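Local coordinates for PT26-6P (Thermococcus sp., PDB 2WB7), which is of unknown function but is encoded by a mobile element of Euryarchaea and combines two immunoglobulin-like domains with a helical one, at residues Leu358-Tyr362 with Ile371-Leu375; Leu60-Ala66 with Tyr259-Asp265; Pro300-Asp304 with Ile329-Thr333; Leu134-Ile138 with Leu151-Ile155; Val125-Lys129 with Tyr362-Asp366. One frame throughout, in Å; residues are numbered along the deposited sequence.

Overall arrangement
Contacts 1, 2 and 5 are buried, whereas contacts 3 and 4 are only partly so. Contacts 1 and 3 are antiparallel strand pairings within the second immunoglobulin-like domain, linked through neighbouring strands 350-364 and 301-314; contact 1 has a ladder of four backbone bonds, contact 3 only two. Contacts 2 and 5 join the two immunoglobulin-like domains, mixing side-chain and backbone polar bonds, with a bound water in contact 5. Contact 4 packs two helices of the first domain, largely through aliphatic groups, and its residues lean on Trp374 of contact 1. Centres of contacts 1 and 2 lie about 10 Å apart, those of contacts 4 and 5 about 23 Å.

Contact 1 of 5, residues Leu358-Tyr362 with Ile371-Leu375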
# COMPACT_ATOMS: atom_id res chain seq x y z
N LEU A 358 10.02 5.42 0.03
CA LEU A 358 10.56 4.36 0.86
C LEU A 358 10.75 4.85 2.29
O LEU A 358 11.35 5.90 2.53
CB LEU A 358 11.89 3.88 0.28
CG LEU A 358 11.92 3.42 -1.18
CD1 LEU A 358 13.31 2.96 -1.52
CD2 LEU A 358 10.94 2.30 -1.45
N VAL A 359 10.23 4.08 3.25
CA VAL A 359 10.44 4.33 4.67
C VAL A 359 10.98 3.09 5.37
O VAL A 359 10.58 1.95 5.07
CB VAL A 359 9.16 4.76 5.37
CG1 VAL A 359 9.47 5.29 6.76
CG2 VAL A 359 8.47 5.84 4.55
N TYR A 360 11.88 3.33 6.31
CA TYR A 360 12.54 2.28 7.06
C TYR A 360 12.48 2.69 8.52
O TYR A 360 12.91 3.78 8.87
CB TYR A 360 13.99 2.19 6.60
CG TYR A 360 14.84 1.20 7.34
CD1 TYR A 360 14.86 -0.14 6.97
CD2 TYR A 360 15.66 1.60 8.38
CE1 TYR A 360 15.66 -1.06 7.64
CE2 TYR A 360 16.46 0.70 9.06
CZ TYR A 360 16.46 -0.63 8.69
OH TYR A 360 17.27 -1.53 9.36
N ALA A 361 11.93 1.82 9.37
CA ALA A 361 11.86 2.14 10.80
C ALA A 361 12.09 0.91 11.69
O ALA A 361 12.26 -0.20 11.19
CB ALA A 361 10.55 2.84 11.15
N TYR A 362 12.12 1.14 12.99
CA TYR A 362 12.27 0.07 13.96
C TYR A 362 11.08 0.03 14.89
O TYR A 362 10.64 1.06 15.41
CB TYR A 362 13.53 0.29 14.80
CG TYR A 362 14.81 0.17 14.02
CD1 TYR A 362 15.40 -1.06 13.82
CD2 TYR A 362 15.43 1.29 13.47
CE1 TYR A 362 16.58 -1.19 13.10
CE2 TYR A 362 16.60 1.17 12.74
CZ TYR A 362 17.17 -0.07 12.57
OH TYR A 362 18.32 -0.19 11.85
N ILE A 371 13.15 -4.32 15.96
CA ILE A 371 12.80 -5.02 14.72
C ILE A 371 12.60 -4.06 13.52
O ILE A 371 11.69 -3.22 13.53
CB ILE A 371 11.50 -5.83 14.89
CG1 ILE A 371 11.62 -6.79 16.07
CG2 ILE A 371 11.17 -6.61 13.65
CD1 ILE A 371 10.39 -7.64 16.28
N PRO A 372 13.43 -4.21 12.47
CA PRO A 372 13.41 -3.29 11.33
C PRO A 372 12.22 -3.53 10.40
O PRO A 372 11.97 -4.67 10.01
CB PRO A 372 14.72 -3.61 10.59
CG PRO A 372 15.41 -4.68 11.41
CD PRO A 372 14.37 -5.32 12.25
N ILE A 373 11.49 -2.47 10.05
CA ILE A 373 10.42 -2.62 9.08
C ILE A 373 10.59 -1.59 7.97
O ILE A 373 11.21 -0.53 8.19
CB ILE A 373 9.05 -2.45 9.71
CG1 ILE A 373 9.02 -1.19 10.57
CG2 ILE A 373 8.69 -3.68 10.53
CD1 ILE A 373 7.66 -0.89 11.11
N TRP A 374 10.05 -1.90 6.79
CA TRP A 374 10.13 -1.00 5.67
C TRP A 374 8.80 -0.93 4.95
O TRP A 374 8.00 -1.88 5.01
CB TRP A 374 11.23 -1.44 4.70
CG TRP A 374 10.96 -2.76 4.04
CD1 TRP A 374 11.29 -3.98 4.51
CD2 TRP A 374 10.30 -2.97 2.78
NE1 TRP A 374 10.89 -4.95 3.62
CE2 TRP A 374 10.28 -4.35 2.56
CE3 TRP A 374 9.72 -2.12 1.84
CZ2 TRP A 374 9.70 -4.92 1.43
CZ3 TRP A 374 9.15 -2.68 0.70
CH2 TRP A 374 9.15 -4.07 0.51
N LEU A 375 8.56 0.19 4.28
CA LEU A 375 7.40 0.35 3.42
C LEU A 375 7.81 1.00 2.10
O LEU A 375 8.67 1.90 2.05
CB LEU A 375 6.31 1.17 4.09
CG LEU A 375 4.98 1.24 3.32
CD1 LEU A 375 4.24 -0.05 3.42
CD2 LEU A 375 4.11 2.34 3.89
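Tyr360 and Trp374 face each other across the beta hairpin of strands 350-364 and 370-379, as a non-hydrogen-bonded antiparallel pair with CA atoms 4.3 Å apart. The axes of segments 358-362 and 371-375 run at 161° to one another. Two hydrogen-bonded pairs, Val359 with Leu375 and Ala361 with Ile373, supply four backbone bonds; that from Ala361 N to Ile373 O is 2.7 Å long. Pro372 pairs with Tyr362 in a non-hydrogen-bonded position, where the pairing asks for no N-H from the proline.

The Tyr360 side chain leaves the sheet at CB on the same face as Trp374, Tyr362 and Pro372. With CG anti to the backbone N (chi1 177°), the ring runs along the partner strand towards Pro372. CG and then CD1 pass Ile373 O, the latter at 3.9 Å. CE1 comes within 4.0 Å of Pro372 CB, and CZ lies about as close to that carbon. At the tip, Tyr360 OH sits 3.5 Å from Pro372 CB and donates to Tyr362 OH, 3.0 Å away in the plane of the Tyr360 ring. Tyr362 rests against the same proline, its CE1 4.0 Å from Pro372 CB.

Helix 135-144 lies against the Tyr360 ring through Val135, Arg139 and Ile142, while on the other sheet face Val359, Ile373 and Leu375 pack on Phe266 of strand 266-272.

Contact 2 of 5, residues Leu60-Ala66 with Tyr259-Asp265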
# COMPACT_ATOMS: atom_id res chain seq x y z
N LEU A 60 -5.31 -10.98 9.84
CA LEU A 60 -4.67 -10.49 8.63
C LEU A 60 -3.34 -9.77 8.91
O LEU A 60 -3.27 -8.83 9.72
CB LEU A 60 -5.62 -9.55 7.90
CG LEU A 60 -5.07 -9.02 6.59
CD1 LEU A 60 -5.48 -9.96 5.44
CD2 LEU A 60 -5.54 -7.56 6.34
N ILE A 61 -2.28 -10.23 8.25
CA ILE A 61 -1.00 -9.52 8.24
C ILE A 61 -0.75 -9.13 6.80
O ILE A 61 -0.78 -9.98 5.91
CB ILE A 61 0.16 -10.43 8.69
CG1 ILE A 61 -0.15 -11.06 10.04
CG2 ILE A 61 1.48 -9.66 8.74
CD1 ILE A 61 0.97 -11.96 10.56
N TYR A 62 -0.53 -7.85 6.54
CA TYR A 62 -0.22 -7.45 5.19
C TYR A 62 1.28 -7.51 4.95
O TYR A 62 2.07 -6.94 5.71
CB TYR A 62 -0.78 -6.07 4.87
CG TYR A 62 -0.49 -5.64 3.45
CD1 TYR A 62 -1.47 -5.71 2.46
CD2 TYR A 62 0.79 -5.20 3.09
CE1 TYR A 62 -1.20 -5.34 1.14
CE2 TYR A 62 1.07 -4.83 1.78
CZ TYR A 62 0.08 -4.90 0.81
OH TYR A 62 0.37 -4.53 -0.48
N GLY A 63 1.68 -8.23 3.90
CA GLY A 63 3.07 -8.27 3.45
C GLY A 63 4.11 -8.59 4.52
O GLY A 63 4.00 -9.58 5.23
N PHE A 64 5.12 -7.74 4.64
CA PHE A 64 6.23 -8.03 5.53
C PHE A 64 6.14 -7.25 6.83
O PHE A 64 7.15 -6.73 7.29
CB PHE A 64 7.56 -7.73 4.84
CG PHE A 64 7.81 -8.56 3.62
CD1 PHE A 64 8.33 -9.83 3.73
CD2 PHE A 64 7.55 -8.06 2.35
CE1 PHE A 64 8.57 -10.60 2.61
CE2 PHE A 64 7.78 -8.83 1.23
CZ PHE A 64 8.29 -10.09 1.36
N SER A 65 4.96 -7.16 7.42
CA SER A 65 4.81 -6.41 8.67
C SER A 65 5.17 -7.22 9.91
O SER A 65 5.19 -8.45 9.91
CB SER A 65 3.39 -5.88 8.83
OG SER A 65 2.83 -5.58 7.58
N ALA A 66 5.48 -6.50 10.98
CA ALA A 66 5.67 -7.09 12.28
C ALA A 66 4.29 -7.14 12.90
O ALA A 66 3.41 -6.37 12.52
CB ALA A 66 6.61 -6.22 13.09
N TYR A 259 1.50 -0.63 -2.79
CA TYR A 259 2.27 -0.81 -1.56
C TYR A 259 3.04 -2.12 -1.53
O TYR A 259 2.56 -3.12 -2.05
CB TYR A 259 1.35 -0.81 -0.34
CG TYR A 259 0.61 0.47 -0.08
CD1 TYR A 259 -0.72 0.61 -0.45
CD2 TYR A 259 1.24 1.54 0.57
CE1 TYR A 259 -1.41 1.79 -0.20
CE2 TYR A 259 0.57 2.71 0.82
CZ TYR A 259 -0.76 2.83 0.44
OH TYR A 259 -1.45 4.00 0.69
N ALA A 260 4.21 -2.12 -0.88
CA ALA A 260 4.91 -3.34 -0.52
C ALA A 260 5.56 -3.13 0.85
O ALA A 260 5.95 -2.01 1.18
CB ALA A 260 5.96 -3.70 -1.56
N GLY A 261 5.68 -4.19 1.65
CA GLY A 261 6.32 -4.05 2.95
C GLY A 261 5.39 -4.14 4.15
O GLY A 261 4.45 -4.93 4.16
N ALA A 262 5.66 -3.33 5.17
CA ALA A 262 4.97 -3.44 6.45
C ALA A 262 3.70 -2.59 6.51
O ALA A 262 3.54 -1.75 7.38
CB ALA A 262 5.91 -3.07 7.58
N LEU A 263 2.79 -2.84 5.58
CA LEU A 263 1.62 -1.99 5.46
C LEU A 263 0.71 -2.03 6.68
O LEU A 263 -0.03 -1.08 6.95
CB LEU A 263 0.82 -2.30 4.19
CG LEU A 263 -0.31 -1.32 3.85
CD1 LEU A 263 0.21 0.09 3.57
CD2 LEU A 263 -1.09 -1.86 2.65
N SER A 264 0.74 -3.14 7.42
CA SER A 264 -0.06 -3.25 8.64
C SER A 264 0.49 -2.36 9.75
O SER A 264 -0.24 -1.95 10.64
CB SER A 264 -0.08 -4.70 9.11
OG SER A 264 -0.72 -5.55 8.18
N ASP A 265 1.78 -2.06 9.70
CA ASP A 265 2.41 -1.29 10.77
C ASP A 265 2.24 0.21 10.60
O ASP A 265 1.92 0.92 11.57
CB ASP A 265 3.90 -1.63 10.87
CG ASP A 265 4.15 -3.11 11.09
OD1 ASP A 265 3.19 -3.81 11.49
OD2 ASP A 265 5.29 -3.57 10.87
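Tyr62 to Ser65 form a type II' beta turn that meets the end of strand 253-261 and the inverse gamma turn centred on Ala262, bringing the CA atoms of Ser65 and Ala262 to 3.7 Å. The two turns meet where the two immunoglobulin-like domains join. The backbone bond from Phe64 N to Gly261 O, at 2.9 Å, is bent, with the donor lying 61° out of the carbonyl plane. Both glycines have positive phi; a CB on Gly63 would clash with Gly261 O, and one on Gly261 would jam against the carbonyl O of Ala260.

Tyr62 is the main side chain of the contact. A chi1 of -179° swings CG away from the amide N and lays the ring across Leu263. Leu263 CD2 sits over the centre of one face, 3.6 Å from the Tyr62 ring centroid and 4° off the ring normal, a CH-pi contact. The other methyl, CD1, lies over a face of the Tyr259 ring, so that Leu263 is held between two aromatics. Tyr62 OH points to Tyr259 O, though the place of that hydroxyl is less sure. Without the ring, as with an alanine here, Leu263 CD2 would probably lose the face it sits on and a gap would open beside Tyr259.

Two serines make polar ties. Tyr62 N donates to Ser264 OG at 2.8 Å, and Ser264 N in turn donates to Ser65 OG at 3.2 Å. Beyond them, Ala66 N reaches Asp265 OD2 at 2.9 Å, on the syn lone pair of OD2.

Contact 3 of 5, residues Pro300-Asp304 with Ile329-Thr333; sequences PKISD and IGDLT
Asp304 O accepts the backbone N-H of Ile329 in a bond of 2.6 Å that lies in the carbonyl plane. It belongs to the beta hairpin of strands 301-314 and 319-331, at one margin of the large antiparallel sheet of the second immunoglobulin-like domain. The short strand axes approach to 4.3 Å at 163°, close to antiparallel. Ser303 and Asp331 form a non-hydrogen-bonded pair, and beyond it Leu332 N closes the ladder on Ile302 O at 3.1 Å, its donor tilted 27° from the carbonyl plane. The same oxygen receives a CA-H...O contact from Asp331 CA.

The Ile329 side chain lies beside the Asp304 carbonyl. With CG1 anti to the carbonyl carbon of its own residue (chi1 -55°), CG1 and CD1 pack next to Asp304 O. Ile329 also packs on Ile288 of strand 281-290. With an alanine in its place, the Asp304 carbonyl would lose the cover of CG1 and CD1, and a gap would probably open towards Ile288.

Charged groups take a looser part. Asp331 OD1 lies beside Ser303 CB, while Lys301 NZ stays 5.6 Å from Asp331 OD1 and has a long, weak ion pair with Glu364 instead. Asp304 OD2 has a weak hydrogen bond to His328.

Leu332, centre of an inverse gamma turn, sends its side chain back across the strand. The Leu332 and Ile302 side chains cross obliquely, and Leu332 CD2 meets Ile302 CG2 at 3.9 Å.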
# COMPACT_ATOMS: atom_id res chain seq x y z
N PRO A 300 4.76 -0.99 21.22
CA PRO A 300 6.14 -0.66 20.93
C PRO A 300 6.25 0.75 20.36
O PRO A 300 5.31 1.21 19.71
CB PRO A 300 6.53 -1.67 19.85
CG PRO A 300 5.28 -2.47 19.57
CD PRO A 300 4.14 -1.75 20.12
N LYS A 301 7.36 1.43 20.61
CA LYS A 301 7.65 2.69 19.93
C LYS A 301 8.07 2.32 18.52
O LYS A 301 8.57 1.22 18.28
CB LYS A 301 8.80 3.43 20.61
CG LYS A 301 10.10 2.62 20.54
CD LYS A 301 11.41 3.44 20.70
CE LYS A 301 12.56 2.80 19.86
NZ LYS A 301 13.92 2.97 20.47
N ILE A 302 7.89 3.23 17.58
CA ILE A 302 8.37 3.04 16.20
C ILE A 302 9.15 4.29 15.77
O ILE A 302 8.69 5.39 16.03
CB ILE A 302 7.17 2.86 15.27
CG1 ILE A 302 6.25 1.75 15.80
CG2 ILE A 302 7.63 2.58 13.85
CD1 ILE A 302 4.99 1.58 14.97
N SER A 303 10.30 4.14 15.10
CA SER A 303 11.07 5.33 14.71
C SER A 303 11.96 5.26 13.47
O SER A 303 12.68 4.28 13.30
CB SER A 303 11.93 5.75 15.88
OG SER A 303 12.29 4.61 16.61
N ASP A 304 11.80 6.25 12.58
CA ASP A 304 12.89 6.87 11.78
C ASP A 304 12.94 7.41 10.30
O ASP A 304 12.66 8.59 10.05
CB ASP A 304 14.22 6.24 12.10
CG ASP A 304 15.26 7.28 12.21
OD1 ASP A 304 14.84 8.39 12.62
OD2 ASP A 304 16.44 7.02 11.87
N ILE A 329 12.46 11.02 10.92
CA ILE A 329 11.20 11.43 11.52
C ILE A 329 11.31 11.44 13.03
O ILE A 329 10.60 12.20 13.71
CB ILE A 329 10.08 10.44 11.17
CG1 ILE A 329 9.98 10.27 9.66
CG2 ILE A 329 8.75 10.90 11.77
CD1 ILE A 329 9.35 9.02 9.23
N GLY A 330 12.21 10.60 13.55
CA GLY A 330 12.22 10.29 14.98
C GLY A 330 11.12 9.28 15.30
O GLY A 330 10.96 8.28 14.59
N ASP A 331 10.35 9.52 16.34
CA ASP A 331 9.27 8.62 16.69
C ASP A 331 8.08 9.01 15.86
O ASP A 331 7.69 10.17 15.88
CB ASP A 331 8.97 8.73 18.18
CG ASP A 331 10.17 8.33 19.06
OD1 ASP A 331 10.47 7.11 19.13
OD2 ASP A 331 10.82 9.23 19.65
N LEU A 332 7.52 8.07 15.09
CA LEU A 332 6.30 8.39 14.35
C LEU A 332 5.08 8.14 15.20
O LEU A 332 4.27 7.25 14.92
CB LEU A 332 6.19 7.72 12.98
CG LEU A 332 6.69 6.31 12.68
CD1 LEU A 332 6.22 5.95 11.29
CD2 LEU A 332 8.21 6.24 12.76
N THR A 333 4.97 8.94 16.24
CA THR A 333 3.81 8.96 17.08
C THR A 333 2.72 9.83 16.45
O THR A 333 1.54 9.67 16.75
CB THR A 333 4.19 9.53 18.43
OG1 THR A 333 4.57 10.90 18.25
CG2 THR A 333 5.37 8.75 19.01

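Contact 4 of 5, residues Leu134-Ile138 with Leu151-Ile155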
# COMPACT_ATOMS: atom_id res chain seq x y z
N LEU A 134 14.02 -8.33 1.48
CA LEU A 134 14.25 -6.98 0.95
C LEU A 134 14.72 -5.91 1.96
O LEU A 134 15.28 -4.87 1.57
CB LEU A 134 13.00 -6.50 0.22
CG LEU A 134 12.72 -7.26 -1.06
CD1 LEU A 134 11.67 -6.56 -1.92
CD2 LEU A 134 14.02 -7.44 -1.84
N VAL A 135 14.50 -6.15 3.25
CA VAL A 135 14.63 -5.08 4.26
C VAL A 135 15.93 -4.27 4.18
O VAL A 135 15.90 -3.04 4.32
CB VAL A 135 14.42 -5.61 5.71
CG1 VAL A 135 15.44 -6.66 6.05
CG2 VAL A 135 14.51 -4.48 6.72
N TYR A 136 17.07 -4.93 3.97
CA TYR A 136 18.35 -4.21 3.98
C TYR A 136 18.63 -3.50 2.67
O TYR A 136 19.27 -2.45 2.64
CB TYR A 136 19.50 -5.13 4.32
CG TYR A 136 19.38 -5.76 5.68
CD1 TYR A 136 19.03 -5.00 6.80
CD2 TYR A 136 19.61 -7.12 5.86
CE1 TYR A 136 18.91 -5.58 8.06
CE2 TYR A 136 19.50 -7.71 7.12
CZ TYR A 136 19.14 -6.93 8.21
OH TYR A 136 19.02 -7.51 9.46
N GLN A 137 18.14 -4.07 1.58
CA GLN A 137 18.27 -3.42 0.29
C GLN A 137 17.45 -2.15 0.26
O GLN A 137 17.84 -1.16 -0.37
CB GLN A 137 17.77 -4.35 -0.80
CG GLN A 137 18.28 -5.74 -0.62
CD GLN A 137 18.13 -6.53 -1.88
OE1 GLN A 137 18.70 -6.17 -2.91
NE2 GLN A 137 17.36 -7.62 -1.82
N ILE A 138 16.30 -2.17 0.93
CA ILE A 138 15.46 -1.00 1.01
C ILE A 138 16.14 0.03 1.89
O ILE A 138 16.19 1.22 1.56
CB ILE A 138 14.09 -1.32 1.57
CG1 ILE A 138 13.41 -2.36 0.69
CG2 ILE A 138 13.24 -0.09 1.62
CD1 ILE A 138 13.01 -1.83 -0.64
N LEU A 151 16.29 -3.58 -8.39
CA LEU A 151 15.70 -3.46 -7.07
C LEU A 151 14.22 -3.14 -7.20
O LEU A 151 13.37 -3.69 -6.50
CB LEU A 151 16.39 -2.34 -6.29
CG LEU A 151 15.74 -1.99 -4.95
CD1 LEU A 151 15.76 -3.23 -4.08
CD2 LEU A 151 16.46 -0.85 -4.27
N TYR A 152 13.93 -2.23 -8.11
CA TYR A 152 12.61 -1.68 -8.25
C TYR A 152 11.60 -2.77 -8.56
O TYR A 152 10.55 -2.85 -7.93
CB TYR A 152 12.59 -0.63 -9.35
CG TYR A 152 11.20 -0.18 -9.66
CD1 TYR A 152 10.66 0.93 -9.03
CD2 TYR A 152 10.41 -0.89 -10.56
CE1 TYR A 152 9.37 1.34 -9.29
CE2 TYR A 152 9.11 -0.49 -10.83
CZ TYR A 152 8.60 0.62 -10.20
OH TYR A 152 7.32 1.00 -10.47
N ASP A 153 11.93 -3.62 -9.53
CA ASP A 153 11.07 -4.74 -9.90
C ASP A 153 10.99 -5.67 -8.72
O ASP A 153 9.94 -6.23 -8.40
CB ASP A 153 11.67 -5.52 -11.06
CG ASP A 153 11.79 -4.70 -12.34
OD1 ASP A 153 10.94 -3.81 -12.56
OD2 ASP A 153 12.73 -4.98 -13.13
N LYS A 154 12.13 -5.85 -8.07
CA LYS A 154 12.24 -6.80 -6.99
C LYS A 154 11.25 -6.46 -5.89
O LYS A 154 10.64 -7.34 -5.28
CB LYS A 154 13.66 -6.80 -6.44
CG LYS A 154 13.98 -8.02 -5.65
CD LYS A 154 15.42 -7.99 -5.20
CE LYS A 154 15.74 -9.24 -4.38
NZ LYS A 154 17.12 -9.13 -3.83
N ILE A 155 11.08 -5.17 -5.65
CA ILE A 155 10.14 -4.72 -4.62
C ILE A 155 8.75 -5.31 -4.82
O ILE A 155 8.15 -5.81 -3.88
CB ILE A 155 10.05 -3.19 -4.57
CG1 ILE A 155 11.38 -2.62 -4.05
CG2 ILE A 155 8.90 -2.77 -3.70
CD1 ILE A 155 11.54 -1.16 -4.26
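Leu134 and Ile155 begin the apolar packing between two short helices. The two branches of Leu134 divide their work. CD1 slips in by the backbone of the second helix, 3.6 Å from Ile155 CA and about as near to Lys154 O; CD2 instead lies on the aliphatic chain of Lys154, 3.6 Å from Lys154 CE. Lys154 runs fully extended from CG outwards, with CG anti to its own amide nitrogen (chi1 -161°), and thereby offers CG, CD and CE in turn to the same methyl.

Deeper in, Ile138 meets Ile155. The Ile138 CD1 methyl lies 3.9 Å from Ile155 CG1, with Ile155 CD1 at a similar reach, the two side chains crossing at a slant. Leu151 sends both its methyls to Gln137: CD1 is 4.0 Å from Gln137 CB, and CD2 faces the Gln137 carbonyl oxygen.

Helices 135-144 and 149-157 follow each other in the chain as a helical pair of the first immunoglobulin-like domain, packed on the sheet of the second. Leu134 and Ile138 touch Trp374 of strand 370-379, and Ile155 touches Ala260 of strand 253-261.

The polar ends of Gln137 and Lys154 also meet. These two partly exposed side chains cross at about a right angle, but the orientation of the Gln137 amide is doubtful. Among the backbone bonds, that from Ile138 N to Leu134 O is 3.0 Å long and that from Ile155 N to Leu151 O 2.9 Å.

Contact 5 of 5, residues Val125-Lys129 with Tyr362-Asp366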
# COMPACT_ATOMS: atom_id res chain seq x y z
N VAL A 125 2.62 -11.00 25.98
CA VAL A 125 2.50 -10.29 24.71
C VAL A 125 3.87 -9.97 24.12
O VAL A 125 4.76 -9.48 24.81
CB VAL A 125 1.65 -9.02 24.82
CG1 VAL A 125 1.62 -8.30 23.51
CG2 VAL A 125 0.22 -9.39 25.22
N THR A 126 4.02 -10.28 22.83
CA THR A 126 5.25 -9.97 22.13
C THR A 126 4.98 -9.52 20.68
O THR A 126 3.84 -9.50 20.21
CB THR A 126 6.25 -11.15 22.18
OG1 THR A 126 7.56 -10.67 21.87
CG2 THR A 126 5.86 -12.23 21.20
N VAL A 127 6.04 -9.12 19.99
CA VAL A 127 5.93 -8.69 18.61
C VAL A 127 6.80 -9.60 17.79
O VAL A 127 7.92 -9.90 18.19
CB VAL A 127 6.44 -7.26 18.44
CG1 VAL A 127 6.16 -6.77 17.02
CG2 VAL A 127 5.81 -6.34 19.48
N MSE A 128 6.31 -10.04 16.64
CA MSE A 128 7.09 -10.93 15.78
C MSE A 128 7.13 -10.47 14.30
O MSE A 128 6.51 -9.47 13.92
CB MSE A 128 6.58 -12.37 15.87
CG MSE A 128 6.75 -13.00 17.27
SE MSE A 128 8.57 -13.65 17.72
CE MSE A 128 8.67 -12.93 19.51
N LYS A 129 7.87 -11.20 13.49
CA LYS A 129 7.99 -10.88 12.08
C LYS A 129 8.59 -12.04 11.28
O LYS A 129 9.57 -12.66 11.70
CB LYS A 129 8.84 -9.63 11.92
CG LYS A 129 8.93 -9.12 10.50
CD LYS A 129 10.01 -8.05 10.34
CE LYS A 129 10.14 -7.65 8.88
NZ LYS A 129 11.40 -6.94 8.60
N TYR A 362 12.12 1.14 12.99
CA TYR A 362 12.27 0.07 13.96
C TYR A 362 11.08 0.03 14.89
O TYR A 362 10.64 1.06 15.41
CB TYR A 362 13.53 0.29 14.80
CG TYR A 362 14.81 0.17 14.02
CD1 TYR A 362 15.40 -1.06 13.82
CD2 TYR A 362 15.43 1.29 13.47
CE1 TYR A 362 16.58 -1.19 13.10
CE2 TYR A 362 16.60 1.17 12.74
CZ TYR A 362 17.17 -0.07 12.57
OH TYR A 362 18.32 -0.19 11.85
N VAL A 363 10.55 -1.16 15.08
CA VAL A 363 9.60 -1.39 16.14
C VAL A 363 10.42 -1.85 17.32
O VAL A 363 11.12 -2.87 17.24
CB VAL A 363 8.65 -2.51 15.75
CG1 VAL A 363 7.74 -2.86 16.91
CG2 VAL A 363 7.86 -2.11 14.50
N GLU A 364 10.38 -1.09 18.42
CA GLU A 364 11.13 -1.48 19.61
C GLU A 364 10.27 -2.25 20.59
O GLU A 364 9.39 -1.69 21.26
CB GLU A 364 11.76 -0.29 20.33
CG GLU A 364 12.94 -0.77 21.16
CD GLU A 364 13.05 -0.13 22.54
OE1 GLU A 364 12.59 1.02 22.75
OE2 GLU A 364 13.63 -0.81 23.42
N ARG A 365 10.54 -3.55 20.67
CA ARG A 365 9.82 -4.46 21.54
C ARG A 365 10.15 -4.20 23.00
O ARG A 365 11.26 -3.77 23.33
CB ARG A 365 10.20 -5.88 21.17
CG ARG A 365 9.16 -6.90 21.43
CD ARG A 365 9.46 -8.13 20.60
NE ARG A 365 10.82 -8.59 20.84
CZ ARG A 365 11.30 -9.76 20.41
NH1 ARG A 365 10.54 -10.58 19.70
NH2 ARG A 365 12.54 -10.10 20.68
N ASP A 366 9.19 -4.46 23.89
CA ASP A 366 9.37 -4.16 25.31
C ASP A 366 10.66 -4.76 25.89
O ASP A 366 11.19 -4.23 26.84
CB ASP A 366 8.17 -4.64 26.13
CG ASP A 366 7.88 -6.12 25.92
OD1 ASP A 366 8.53 -6.74 25.03
OD2 ASP A 366 7.00 -6.66 26.63
O HOH W 1 7.74 -9.06 24.33
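The loop of the hairpin between strands 350-364 and 370-379 reaches strand 120-129 through Arg365 and Val127. The end-to-end directions of residues 125-128 and 363-366 are 147° apart. The Arg365 chain sets off with CG opposite its amide nitrogen (chi1 -151°) and bends at chi3, and its aliphatic part slides past Val127 in the opposite direction, Arg365 CD lying 3.8 Å from Val127 CB. The bend turns the guanidinium so that NH1 donates to Val127 O at 3.1 Å, nearly in line with the C=O bond and close to the guanidinium plane.

Two more side chains approach the arginine: Thr126, whose OG1 is 3.4 Å from Arg365 CD, and the selenomethionine Met128, whose terminal methyl is modelled doubtfully close to NH1. Strand 120-129 belongs to the first immunoglobulin-like domain and strand 350-364 to the second, so this is an interdomain contact. Arg365 NH1 also bonds Trp103 O, and NH2 forms a salt bridge with Asp367; these partners and Val127 O together would restrict the rotation of the group.

A water bridges the more exposed end. It accepts from Thr126 OG1 at 2.9 Å and donates both to Val125 O, 3.0 Å from the water oxygen, and to Asp366 OD1, which has a weak, long ion pair with Arg105 as well. On the inner side, Val127 CG1 meets Val363 CG1 at 4.2 Å.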